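Local coordinates for 3-keto-5-aminohexanoate cleavage protein (Archaeoglobus fulgidus, PDB 3LOT), which probably catalyses the zinc-dependent cleavage of 3-keto-5-aminohexanoate or a related beta-keto acid, at residues M119-P125 against I205-I209. Residues are numbered along the deposited sequence; the frame is centred on the assembly and turned at random.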
loop_
_atom_site.group_PDB
_atom_site.type_symbol
_atom_site.label_atom_id
_atom_site.label_comp_id
_atom_site.label_asym_id
_atom_site.label_seq_id
_atom_site.Cartn_x
_atom_site.Cartn_y
_atom_site.Cartn_z
HETATM N N MSE D 119 -1.142 8.849 24.006
HETATM C CA MSE D 119 -1.822 9.474 22.859
HETATM C C MSE D 119 -2.849 10.469 23.352
HETATM O O MSE D 119 -3.336 10.351 24.460
HETATM C CB MSE D 119 -2.522 8.381 22.004
HETATM C CG MSE D 119 -3.641 7.655 22.704
HETATM SE SE MSE D 119 -4.350 6.087 21.808
HETATM C CE MSE D 119 -5.339 6.990 20.382
ATOM N N ASN D 120 -3.243 11.401 22.489
ATOM C CA ASN D 120 -4.507 12.119 22.683
ATOM C C ASN D 120 -5.595 11.099 22.474
ATOM O O ASN D 120 -5.432 10.149 21.725
ATOM C CB ASN D 120 -4.653 13.279 21.706
ATOM C CG ASN D 120 -3.590 14.355 21.915
ATOM O OD1 ASN D 120 -2.964 14.424 22.976
ATOM N ND2 ASN D 120 -3.419 15.222 20.932
ATOM N N PHE D 121 -6.692 11.288 23.165
ATOM C CA PHE D 121 -7.839 10.423 23.071
ATOM C C PHE D 121 -9.017 11.290 23.438
ATOM O O PHE D 121 -9.337 11.409 24.588
ATOM C CB PHE D 121 -7.685 9.231 24.016
ATOM C CG PHE D 121 -8.660 8.120 23.741
ATOM C CD1 PHE D 121 -10.026 8.381 23.573
ATOM C CD2 PHE D 121 -8.227 6.807 23.677
ATOM C CE1 PHE D 121 -10.920 7.331 23.343
ATOM C CE2 PHE D 121 -9.122 5.777 23.438
ATOM C CZ PHE D 121 -10.449 6.038 23.277
ATOM N N ALA D 122 -9.597 11.946 22.418
ATOM C CA ALA D 122 -10.501 13.071 22.582
ATOM C C ALA D 122 -11.897 12.774 22.055
ATOM O O ALA D 122 -12.054 12.315 20.924
ATOM C CB ALA D 122 -9.893 14.340 21.874
ATOM N N ILE D 123 -12.895 12.991 22.919
ATOM C CA ILE D 123 -14.324 12.895 22.588
ATOM C C ILE D 123 -15.117 14.157 22.852
ATOM O O ILE D 123 -16.336 14.155 22.803
ATOM C CB ILE D 123 -14.967 11.712 23.315
ATOM C CG1 ILE D 123 -14.872 11.847 24.867
ATOM C CG2 ILE D 123 -14.315 10.434 22.786
ATOM C CD1 ILE D 123 -15.278 10.548 25.599
ATOM N N HIS D 124 -14.430 15.264 23.096
ATOM C CA HIS D 124 -15.090 16.547 23.227
ATOM C C HIS D 124 -16.009 16.922 22.062
ATOM O O HIS D 124 -16.975 17.627 22.311
ATOM C CB HIS D 124 -14.114 17.693 23.544
ATOM C CG HIS D 124 -13.107 17.968 22.467
ATOM N ND1 HIS D 124 -11.991 17.181 22.275
ATOM C CD2 HIS D 124 -13.045 18.943 21.530
ATOM C CE1 HIS D 124 -11.299 17.649 21.256
ATOM N NE2 HIS D 124 -11.904 18.726 20.793
ATOM N N PRO D 125 -15.755 16.449 20.817
ATOM C CA PRO D 125 -16.715 16.765 19.738
ATOM C C PRO D 125 -18.169 16.227 19.930
ATOM O O PRO D 125 -19.125 16.770 19.346
ATOM C CB PRO D 125 -16.058 16.120 18.518
ATOM C CG PRO D 125 -14.591 16.184 18.834
ATOM C CD PRO D 125 -14.547 15.803 20.258
ATOM N N ILE D 205 -10.480 6.575 16.565
ATOM C CA ILE D 205 -10.362 7.456 17.716
ATOM C C ILE D 205 -9.723 8.780 17.274
ATOM O O ILE D 205 -8.781 8.798 16.459
ATOM C CB ILE D 205 -9.549 6.827 18.879
ATOM C CG1 ILE D 205 -10.218 5.544 19.373
ATOM C CG2 ILE D 205 -9.377 7.827 20.035
ATOM C CD1 ILE D 205 -11.630 5.674 19.801
ATOM N N LEU D 206 -10.254 9.891 17.807
ATOM C CA LEU D 206 -9.656 11.199 17.569
ATOM C C LEU D 206 -8.403 11.196 18.443
ATOM O O LEU D 206 -8.502 11.251 19.675
ATOM C CB LEU D 206 -10.630 12.337 17.899
ATOM C CG LEU D 206 -10.103 13.803 17.809
ATOM C CD1 LEU D 206 -9.474 14.090 16.462
ATOM C CD2 LEU D 206 -11.126 14.857 18.145
ATOM N N GLY D 207 -7.231 11.158 17.792
ATOM C CA GLY D 207 -5.958 10.953 18.463
ATOM C C GLY D 207 -5.251 9.721 17.945
ATOM O O GLY D 207 -4.058 9.512 18.210
ATOM N N GLY D 208 -5.989 8.896 17.207
ATOM C CA GLY D 208 -5.460 7.705 16.580
ATOM C C GLY D 208 -5.704 7.632 15.108
ATOM O O GLY D 208 -6.132 8.610 14.481
ATOM N N ILE D 209 -5.397 6.463 14.541
ATOM C CA ILE D 209 -5.629 6.218 13.117
ATOM C C ILE D 209 -7.126 6.123 12.787
ATOM O O ILE D 209 -7.919 5.730 13.632
ATOM C CB ILE D 209 -4.882 4.952 12.664
ATOM C CG1 ILE D 209 -4.827 4.915 11.156
ATOM C CG2 ILE D 209 -5.519 3.648 13.244
ATOM C CD1 ILE D 209 -3.725 3.984 10.552
HETATM O O HOH W 1 -12.515 9.850 19.707
#
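Ile-205 sets a methyl bump squarely on the Phe-121 ring: CG2 stands 3.6 Å from the ring centroid and 8° off its normal, a CH-pi contact. The ring comes back under the isoleucine because chi1 (-166°) sets CG opposite the backbone N, and Ile-205 CD1 reaches the far rim, 3.7 Å from Phe-121 CZ. Ile-205 CG2 also meets selenomethionine Met-119, whose chain bends to lay CE 3.6 Å from Gly-207 O. Ile-205 to Gly-208 form a type II beta turn, closed by the bond from Gly-208 N to Ile-205 O (2.9 Å), in the loop after strand 197-203 of the TIM barrel. The Phe-121 side chain lies about 8 Å from the zinc ion. Gly-207 presents a bare CA to Asn-120 O, buried without a hydrogen-bond partner in the model; this CA-H...O approach of 3.4 Å is its weak company. Ala-122 N donates to Leu-206 O at 3.0 Å, nearly straight (165°) and in the carbonyl plane, while a water links Ala-122 O to Leu-206 N. Leu-206 CD2 fills a corner walled by Ala-122 CB, Pro-125 CG (3.8 Å) and, more distantly, His-124 CE1; Phe-154 of the second subunit packs on Leu-206 and Ala-122.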